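Local coordinates for dally-like protein (PDB 3ODN), which serves as the core domain of a glypican, probably a cell-surface heparan sulfate proteoglycan, and is linked to hedgehog signalling, at residues V139-F144 / H172-K177; S74-S79 / K413-F418; T89-E94 / M288-L293. The protein carries 2 engineered substitutions. All blocks are in the same frame, centred on the assembly; numbering follows the deposited sequence.

How the contacts relate
From the N-terminal side, the long helix 48-106 supplies residues for two of the contacts: 74-79 for contact 2, then 89-94 for contact 3. The chain passes through helix 115-131 into helices 136-155 and 163-176, which meet at contact 1 and close a short loop of 27 residues. It then runs on to 288-293, where contact 3 closes a larger loop around contact 1. Residues 413-418, at the end of helix 400-414, return to helix 48-106 in contact 2 and enclose both others. The three are strung along an elongated helical fold: the centre of contact 3 lies about 23 Å from that of contact 1 and 27 Å from that of contact 2.

Contact 1: residues V139-F144 / H172-K177; sequences VMDKFF and HMKELK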
loop_
_atom_site.group_PDB
_atom_site.type_symbol
_atom_site.label_atom_id
_atom_site.label_comp_id
_atom_site.label_asym_id
_atom_site.label_seq_id
_atom_site.Cartn_x
_atom_site.Cartn_y
_atom_site.Cartn_z
ATOM N N VAL A 139 0.258 -19.806 13.480
ATOM C CA VAL A 139 -0.122 -20.729 12.414
ATOM C C VAL A 139 1.085 -21.598 11.959
ATOM O O VAL A 139 0.956 -22.821 11.935
ATOM C CB VAL A 139 -0.814 -19.920 11.270
ATOM C CG1 VAL A 139 -0.820 -20.662 9.933
ATOM C CG2 VAL A 139 -2.228 -19.534 11.675
ATOM N N MET A 140 2.242 -20.966 11.647
ATOM C CA MET A 140 3.486 -21.619 11.223
ATOM C C MET A 140 4.054 -22.474 12.322
ATOM O O MET A 140 4.551 -23.566 12.049
ATOM C CB MET A 140 4.553 -20.588 10.786
ATOM C CG MET A 140 4.293 -19.912 9.445
ATOM S SD MET A 140 3.601 -20.976 8.136
ATOM C CE MET A 140 2.300 -20.015 7.741
ATOM N N ASP A 141 4.010 -21.969 13.567
ATOM C CA ASP A 141 4.482 -22.686 14.764
ATOM C C ASP A 141 3.669 -23.953 14.962
ATOM O O ASP A 141 4.252 -25.020 15.135
ATOM C CB ASP A 141 4.434 -21.789 16.033
ATOM C CG ASP A 141 5.517 -20.693 16.140
ATOM O OD1 ASP A 141 6.293 -20.511 15.163
ATOM O OD2 ASP A 141 5.565 -19.999 17.186
ATOM N N LYS A 142 2.324 -23.846 14.866
ATOM C CA LYS A 142 1.401 -24.969 15.018
ATOM C C LYS A 142 1.556 -26.013 13.925
ATOM O O LYS A 142 1.540 -27.204 14.243
ATOM C CB LYS A 142 -0.060 -24.501 15.159
ATOM C CG LYS A 142 -0.445 -24.245 16.608
ATOM C CD LYS A 142 -1.419 -23.079 16.758
ATOM C CE LYS A 142 -1.624 -22.732 18.211
ATOM N NZ LYS A 142 -2.690 -21.718 18.385
ATOM N N PHE A 143 1.732 -25.562 12.650
ATOM C CA PHE A 143 1.890 -26.393 11.455
ATOM C C PHE A 143 3.101 -27.340 11.544
ATOM O O PHE A 143 2.945 -28.559 11.412
ATOM C CB PHE A 143 1.949 -25.502 10.180
ATOM C CG PHE A 143 2.540 -26.182 8.972
ATOM C CD1 PHE A 143 1.796 -27.102 8.242
ATOM C CD2 PHE A 143 3.850 -25.927 8.581
ATOM C CE1 PHE A 143 2.356 -27.767 7.153
ATOM C CE2 PHE A 143 4.415 -26.613 7.509
ATOM C CZ PHE A 143 3.662 -27.526 6.803
ATOM N N PHE A 144 4.295 -26.761 11.773
ATOM C CA PHE A 144 5.558 -27.458 11.917
ATOM C C PHE A 144 5.552 -28.327 13.173
ATOM O O PHE A 144 6.209 -29.377 13.189
ATOM C CB PHE A 144 6.718 -26.449 11.943
ATOM C CG PHE A 144 7.177 -25.946 10.598
ATOM C CD1 PHE A 144 7.709 -26.817 9.656
ATOM C CD2 PHE A 144 7.153 -24.593 10.302
ATOM C CE1 PHE A 144 8.176 -26.344 8.427
ATOM C CE2 PHE A 144 7.613 -24.122 9.066
ATOM C CZ PHE A 144 8.110 -25.001 8.133
ATOM N N HIS A 172 9.682 -30.695 23.665
ATOM C CA HIS A 172 11.103 -30.746 23.313
ATOM C C HIS A 172 11.409 -30.286 21.870
ATOM O O HIS A 172 12.582 -30.080 21.557
ATOM C CB HIS A 172 11.653 -32.180 23.484
ATOM C CG HIS A 172 11.604 -32.763 24.866
ATOM N ND1 HIS A 172 11.635 -31.969 26.003
ATOM C CD2 HIS A 172 11.632 -34.064 25.243
ATOM C CE1 HIS A 172 11.628 -32.809 27.026
ATOM N NE2 HIS A 172 11.624 -34.079 26.618
ATOM N N MET A 173 10.384 -30.150 20.991
ATOM C CA MET A 173 10.575 -29.788 19.577
ATOM C C MET A 173 11.536 -28.633 19.285
ATOM O O MET A 173 12.454 -28.795 18.474
ATOM C CB MET A 173 9.254 -29.590 18.827
ATOM C CG MET A 173 9.485 -29.353 17.332
ATOM S SD MET A 173 8.265 -28.422 16.396
ATOM C CE MET A 173 7.933 -27.048 17.528
ATOM N N LYS A 174 11.315 -27.471 19.915
ATOM C CA LYS A 174 12.170 -26.304 19.675
ATOM C C LYS A 174 13.604 -26.450 20.221
ATOM O O LYS A 174 14.515 -25.784 19.725
ATOM C CB LYS A 174 11.476 -24.980 20.050
ATOM C CG LYS A 174 10.372 -24.584 19.054
ATOM C CD LYS A 174 10.186 -23.064 18.906
ATOM C CE LYS A 174 9.331 -22.724 17.703
ATOM N NZ LYS A 174 9.012 -21.271 17.620
ATOM N N GLU A 175 13.809 -27.379 21.175
ATOM C CA GLU A 175 15.116 -27.695 21.759
ATOM C C GLU A 175 15.900 -28.645 20.823
ATOM O O GLU A 175 17.115 -28.494 20.673
ATOM C CB GLU A 175 14.933 -28.322 23.161
ATOM C CG GLU A 175 16.224 -28.576 23.927
ATOM C CD GLU A 175 16.061 -29.135 25.330
ATOM O OE1 GLU A 175 15.520 -30.256 25.468
ATOM O OE2 GLU A 175 16.522 -28.472 26.288
ATOM N N LEU A 176 15.191 -29.603 20.189
ATOM C CA LEU A 176 15.755 -30.629 19.304
ATOM C C LEU A 176 16.019 -30.194 17.858
ATOM O O LEU A 176 16.891 -30.785 17.212
ATOM C CB LEU A 176 14.899 -31.919 19.328
ATOM C CG LEU A 176 14.638 -32.574 20.702
ATOM C CD1 LEU A 176 13.604 -33.678 20.593
ATOM C CD2 LEU A 176 15.918 -33.116 21.337
ATOM N N LYS A 177 15.271 -29.173 17.353
ATOM C CA LYS A 177 15.345 -28.634 15.981
ATOM C C LYS A 177 15.257 -29.770 14.940
ATOM O O LYS A 177 16.283 -30.160 14.375
ATOM C CB LYS A 177 16.575 -27.727 15.787
ATOM C CG LYS A 177 16.322 -26.269 16.162
ATOM C CD LYS A 177 17.624 -25.523 16.414
ATOM C CE LYS A 177 17.398 -24.103 16.867
ATOM N NZ LYS A 177 17.136 -23.185 15.726
#
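D141 and K174 meet at the ends of their side chains, in a long salt bridge between helix 136-155 and the last turns of helix 163-176. K174 NZ stands 3.7 Å from D141 OD2 and at nearly the same distance from OD1, so the ammonium faces both carboxylate oxygens rather than one. The lysine comes in roughly perpendicular to the aspartate. It bends at chi2 (-149°) and is then extended to its tip, which lets it span a gap of 9.8 Å between D141 CA and K174 CA. At this length the attraction is probably modest; no hydrogen bond joins the segments.

On the more buried side, next to F144, M173 turns its sulfur to the backbone of the other helix, with SD 3.9 Å from F144 O. Its CG lies opposite the backbone N (chi1 -174°), and a bend at chi3 (44°) turns the terminal CE back toward its own CB. The M173 side chain also packs on N145 and Y148 of helix 136-155 and on P178. F144 starts out toward M173, but its ring swings off to P183 and L186 of helix 182-214; CE2 of F143 lies 3.8 Å above the ring plane, over its centre. The contact thus grades from a charged pair at the margin to a sulfur against the backbone carbonyl of F144. Just past the helix end, K177 takes positive phi and pairs with D181 and D184. A side-chain ion pair and a methionine sulfur set against a backbone oxygen thus join two neighbouring helices within the all-helical glypican core.

Contact 2: residues S74-S79 / K413-F418; sequences SGILGS and KDYKKF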
loop_
_atom_site.group_PDB
_atom_site.type_symbol
_atom_site.label_atom_id
_atom_site.label_comp_id
_atom_site.label_asym_id
_atom_site.label_seq_id
_atom_site.Cartn_x
_atom_site.Cartn_y
_atom_site.Cartn_z
ATOM N N SER A 74 -7.598 8.910 -8.391
ATOM C CA SER A 74 -8.296 7.998 -7.492
ATOM C C SER A 74 -8.718 6.734 -8.264
ATOM O O SER A 74 -8.668 5.639 -7.707
ATOM C CB SER A 74 -9.497 8.697 -6.858
ATOM O OG SER A 74 -10.348 7.815 -6.142
ATOM N N GLY A 75 -9.066 6.897 -9.540
ATOM C CA GLY A 75 -9.426 5.801 -10.429
ATOM C C GLY A 75 -8.263 4.873 -10.723
ATOM O O GLY A 75 -8.397 3.652 -10.566
ATOM N N ILE A 76 -7.103 5.442 -11.138
ATOM C CA ILE A 76 -5.888 4.664 -11.434
ATOM C C ILE A 76 -5.389 3.907 -10.194
ATOM O O ILE A 76 -5.047 2.733 -10.293
ATOM C CB ILE A 76 -4.789 5.515 -12.136
ATOM C CG1 ILE A 76 -5.187 5.795 -13.607
ATOM C CG2 ILE A 76 -3.392 4.841 -12.035
ATOM C CD1 ILE A 76 -4.271 6.759 -14.415
ATOM N N LEU A 77 -5.410 4.567 -9.033
ATOM C CA LEU A 77 -4.974 3.986 -7.769
ATOM C C LEU A 77 -5.865 2.829 -7.296
ATOM O O LEU A 77 -5.347 1.805 -6.862
ATOM C CB LEU A 77 -4.839 5.068 -6.692
ATOM C CG LEU A 77 -3.687 6.076 -6.852
ATOM C CD1 LEU A 77 -3.666 7.020 -5.704
ATOM C CD2 LEU A 77 -2.320 5.380 -6.932
ATOM N N GLY A 78 -7.181 2.994 -7.428
ATOM C CA GLY A 78 -8.157 1.983 -7.035
ATOM C C GLY A 78 -8.189 0.756 -7.928
ATOM O O GLY A 78 -8.305 -0.372 -7.438
ATOM N N SER A 79 -8.090 0.976 -9.250
ATOM C CA SER A 79 -8.098 -0.088 -10.251
ATOM C C SER A 79 -6.859 -0.966 -10.132
ATOM O O SER A 79 -6.973 -2.184 -10.261
ATOM C CB SER A 79 -8.231 0.490 -11.658
ATOM O OG SER A 79 -7.013 1.070 -12.093
ATOM N N LYS A 413 5.072 7.362 -7.225
ATOM C CA LYS A 413 6.182 8.340 -7.289
ATOM C C LYS A 413 5.696 9.577 -8.061
ATOM O O LYS A 413 5.906 10.680 -7.585
ATOM C CB LYS A 413 7.421 7.775 -8.031
ATOM C CG LYS A 413 8.450 6.970 -7.225
ATOM C CD LYS A 413 9.569 6.404 -8.169
ATOM C CE LYS A 413 10.045 4.986 -7.847
ATOM N NZ LYS A 413 10.006 4.046 -9.034
ATOM N N ASP A 414 5.066 9.405 -9.248
ATOM C CA ASP A 414 4.566 10.537 -10.077
ATOM C C ASP A 414 3.405 11.294 -9.429
ATOM O O ASP A 414 3.146 12.423 -9.830
ATOM C CB ASP A 414 4.137 10.088 -11.492
ATOM C CG ASP A 414 5.151 9.327 -12.362
ATOM O OD1 ASP A 414 6.372 9.616 -12.254
ATOM O OD2 ASP A 414 4.710 8.491 -13.202
ATOM N N TYR A 415 2.703 10.695 -8.445
ATOM C CA TYR A 415 1.573 11.315 -7.731
ATOM C C TYR A 415 1.973 11.941 -6.399
ATOM O O TYR A 415 1.093 12.472 -5.715
ATOM C CB TYR A 415 0.440 10.285 -7.434
ATOM C CG TYR A 415 -0.343 9.780 -8.623
ATOM C CD1 TYR A 415 -0.719 8.445 -8.710
ATOM C CD2 TYR A 415 -0.776 10.649 -9.627
ATOM C CE1 TYR A 415 -1.436 7.965 -9.801
ATOM C CE2 TYR A 415 -1.500 10.178 -10.725
ATOM C CZ TYR A 415 -1.831 8.829 -10.800
ATOM O OH TYR A 415 -2.547 8.296 -11.847
ATOM N N LYS A 416 3.258 11.816 -5.975
ATOM C CA LYS A 416 3.730 12.359 -4.692
ATOM C C LYS A 416 3.394 13.856 -4.515
ATOM O O LYS A 416 2.912 14.257 -3.449
ATOM C CB LYS A 416 5.237 12.107 -4.519
ATOM C CG LYS A 416 5.788 12.541 -3.155
ATOM C CD LYS A 416 7.282 12.236 -3.033
ATOM C CE LYS A 416 7.916 12.830 -1.801
ATOM N NZ LYS A 416 7.896 14.312 -1.854
ATOM N N LYS A 417 3.646 14.667 -5.563
ATOM C CA LYS A 417 3.402 16.122 -5.567
ATOM C C LYS A 417 2.147 16.490 -6.368
ATOM O O LYS A 417 2.042 17.609 -6.846
ATOM C CB LYS A 417 4.646 16.889 -6.060
ATOM C CG LYS A 417 5.778 16.896 -5.047
ATOM C CD LYS A 417 7.100 17.232 -5.711
ATOM C CE LYS A 417 8.181 17.569 -4.705
ATOM N NZ LYS A 417 8.706 16.364 -4.004
ATOM N N PHE A 418 1.171 15.554 -6.450
ATOM C CA PHE A 418 -0.113 15.709 -7.135
ATOM C C PHE A 418 -0.900 16.928 -6.637
ATOM O O PHE A 418 -1.481 17.639 -7.459
ATOM C CB PHE A 418 -0.997 14.430 -6.985
ATOM C CG PHE A 418 -2.426 14.655 -7.454
ATOM C CD1 PHE A 418 -2.760 14.548 -8.801
ATOM C CD2 PHE A 418 -3.410 15.084 -6.562
ATOM C CE1 PHE A 418 -4.056 14.841 -9.240
ATOM C CE2 PHE A 418 -4.693 15.403 -7.009
ATOM C CZ PHE A 418 -5.011 15.274 -8.341
#
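Y415 sets the CD1-CE1 side of its ring beside L77 CD2 and brings its hydroxyl up against I76, bridging from the end of helix 400-414 to the long helix 48-106. This is a helix-to-turn contact in the elongated all-alpha fold of the glypican core: the tyrosine begins a type I beta turn that runs to F418 and is directed at the middle of the long helix. With CG placed opposite its own carbonyl carbon (chi1 -69°), the ring is sent into the gap between the segments, where Y415 CA lies 9.8 Å from L77 CA, and it buries more surface here than either partner.

The leucine and tyrosine side chains run antiparallel, one alongside the other. L77 CD2 approaches the ring obliquely, 3.9 Å from Y415 CD1, with CE1 almost as near. I76 instead meets the tyrosine at about a right angle: CG2 sits at the ring edge near its plane, 4.3 Å from Y415 CE1, and both CG2 and CD1 of I76 border the hydroxyl. The polar end of the tyrosine thus rests against isoleucine carbons, while no hydrogen bond crosses between the segments.

Around these three, L77 also packs on L204 and S208 of helix 182-214, and Y415 on M73 one turn earlier in the long helix. The turn is also tied to helix 260-281, since W266 NE1 donates a hydrogen bond to Y415 O. The shortest approach of the contact is made by the methyl at the end of the isoleucine chain, I76 CD1, 3.5 Å from Y415 OH.

Contact 3: residues T89-E94 / M288-L293; sequences TALLKE and MVVEPL
V290 pushes its CG1 methyl between L91 and L92 of helix 48-106, and this is where the contact is tight. CG1 comes within 3.8 Å of L92 CD1, the valine and leucine lying roughly crosswise. It also sits 4.1 Å from L91 O, so the valine touches the helix backbone itself, and the L91 side chain adds an apolar approach of 4.3 Å from its CG to V290 CG1. Having CG1 opposite the backbone N (chi1 175°) aims that branch at the leucines. F194 of helix 182-214 touches both L92 and V290.

Within the helical glypican core, this joins the long helix to the short helix 287-290 and the type I beta turn from V290 to L293, in which P292 holds the N-cap position before helix 293-306. The V290 carbonyl is also held by the long helix, accepting a hydrogen bond from S95 OG.

Toward solvent the packing thins. L91 CD1 reaches E291 CB at 4.4 Å, a graze along the aliphatic base of the glutamate. Farther out, the exposed carboxylates of E94 and E291 lie near each other without contact, E94 OE2 being 4.8 Å from E291 OE2, probably a mild repulsion.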
loop_
_atom_site.group_PDB
_atom_site.type_symbol
_atom_site.label_atom_id
_atom_site.label_comp_id
_atom_site.label_asym_id
_atom_site.label_seq_id
_atom_site.Cartn_x
_atom_site.Cartn_y
_atom_site.Cartn_z
ATOM N N THR A 89 -3.713 -13.333 -5.383
ATOM C CA THR A 89 -4.594 -14.469 -5.108
ATOM C C THR A 89 -4.333 -15.568 -6.141
ATOM O O THR A 89 -4.258 -16.745 -5.773
ATOM C CB THR A 89 -6.057 -14.033 -5.006
ATOM O OG1 THR A 89 -6.331 -13.164 -6.095
ATOM C CG2 THR A 89 -6.356 -13.280 -3.712
ATOM N N ALA A 90 -4.080 -15.160 -7.409
ATOM C CA ALA A 90 -3.737 -16.036 -8.534
ATOM C C ALA A 90 -2.437 -16.808 -8.231
ATOM O O ALA A 90 -2.426 -18.032 -8.329
ATOM C CB ALA A 90 -3.589 -15.216 -9.816
ATOM N N LEU A 91 -1.368 -16.091 -7.813
ATOM C CA LEU A 91 -0.065 -16.634 -7.420
ATOM C C LEU A 91 -0.227 -17.620 -6.249
ATOM O O LEU A 91 0.446 -18.648 -6.238
ATOM C CB LEU A 91 0.879 -15.475 -7.027
ATOM C CG LEU A 91 2.220 -15.804 -6.335
ATOM C CD1 LEU A 91 3.292 -16.182 -7.346
ATOM C CD2 LEU A 91 2.689 -14.632 -5.468
ATOM N N LEU A 92 -1.085 -17.273 -5.263
ATOM C CA LEU A 92 -1.341 -18.073 -4.078
ATOM C C LEU A 92 -2.158 -19.327 -4.425
ATOM O O LEU A 92 -1.934 -20.359 -3.811
ATOM C CB LEU A 92 -1.971 -17.225 -2.948
ATOM C CG LEU A 92 -2.129 -17.828 -1.512
ATOM C CD1 LEU A 92 -0.796 -18.322 -0.921
ATOM C CD2 LEU A 92 -2.737 -16.809 -0.572
ATOM N N LYS A 93 -3.028 -19.263 -5.466
ATOM C CA LYS A 93 -3.799 -20.420 -5.902
ATOM C C LYS A 93 -2.922 -21.346 -6.744
ATOM O O LYS A 93 -3.096 -22.561 -6.690
ATOM C CB LYS A 93 -5.082 -20.014 -6.639
ATOM C CG LYS A 93 -6.135 -21.147 -6.652
ATOM C CD LYS A 93 -7.550 -20.716 -7.085
ATOM C CE LYS A 93 -8.460 -20.365 -5.923
ATOM N NZ LYS A 93 -8.312 -18.941 -5.504
ATOM N N GLU A 94 -1.957 -20.766 -7.495
ATOM C CA GLU A 94 -0.966 -21.481 -8.309
ATOM C C GLU A 94 -0.062 -22.304 -7.373
ATOM O O GLU A 94 0.158 -23.476 -7.628
ATOM C CB GLU A 94 -0.132 -20.478 -9.138
ATOM C CG GLU A 94 0.112 -20.906 -10.580
ATOM C CD GLU A 94 1.249 -21.878 -10.862
ATOM O OE1 GLU A 94 1.085 -22.734 -11.764
ATOM O OE2 GLU A 94 2.326 -21.739 -10.234
ATOM N N MET A 288 9.309 -15.146 -3.986
ATOM C CA MET A 288 10.404 -16.000 -3.496
ATOM C C MET A 288 10.005 -16.824 -2.240
ATOM O O MET A 288 10.743 -17.741 -1.857
ATOM C CB MET A 288 11.693 -15.186 -3.211
ATOM C CG MET A 288 12.397 -14.581 -4.446
ATOM S SD MET A 288 12.496 -15.575 -5.975
ATOM C CE MET A 288 13.404 -17.055 -5.394
ATOM N N VAL A 289 8.841 -16.501 -1.619
ATOM C CA VAL A 289 8.316 -17.186 -0.433
ATOM C C VAL A 289 7.224 -18.189 -0.836
ATOM O O VAL A 289 7.317 -19.366 -0.493
ATOM C CB VAL A 289 7.828 -16.198 0.679
ATOM C CG1 VAL A 289 7.406 -16.940 1.947
ATOM C CG2 VAL A 289 8.900 -15.177 1.023
ATOM N N VAL A 290 6.197 -17.696 -1.554
ATOM C CA VAL A 290 5.003 -18.420 -1.981
ATOM C C VAL A 290 5.242 -19.374 -3.154
ATOM O O VAL A 290 4.830 -20.528 -3.056
ATOM C CB VAL A 290 3.810 -17.432 -2.200
ATOM C CG1 VAL A 290 2.573 -18.129 -2.771
ATOM C CG2 VAL A 290 3.445 -16.733 -0.893
ATOM N N GLU A 291 5.851 -18.904 -4.270
ATOM C CA GLU A 291 6.112 -19.763 -5.428
ATOM C C GLU A 291 6.929 -21.069 -5.101
ATOM O O GLU A 291 6.470 -22.148 -5.489
ATOM C CB GLU A 291 6.654 -18.980 -6.646
ATOM C CG GLU A 291 7.300 -19.845 -7.722
ATOM C CD GLU A 291 7.074 -19.412 -9.156
ATOM O OE1 GLU A 291 7.155 -18.193 -9.440
ATOM O OE2 GLU A 291 6.853 -20.304 -10.007
ATOM N N PRO A 292 8.092 -21.010 -4.387
ATOM C CA PRO A 292 8.833 -22.252 -4.099
ATOM C C PRO A 292 8.552 -22.801 -2.705
ATOM O O PRO A 292 9.426 -23.443 -2.114
ATOM C CB PRO A 292 10.286 -21.796 -4.214
ATOM C CG PRO A 292 10.243 -20.253 -3.940
ATOM C CD PRO A 292 8.821 -19.833 -3.861
ATOM N N LEU A 293 7.345 -22.539 -2.166
ATOM C CA LEU A 293 6.938 -22.954 -0.822
ATOM C C LEU A 293 6.939 -24.478 -0.649
ATOM O O LEU A 293 7.339 -24.967 0.412
ATOM C CB LEU A 293 5.602 -22.307 -0.394
ATOM C CG LEU A 293 5.131 -22.493 1.068
ATOM C CD1 LEU A 293 6.234 -22.148 2.082
ATOM C CD2 LEU A 293 3.925 -21.626 1.340
#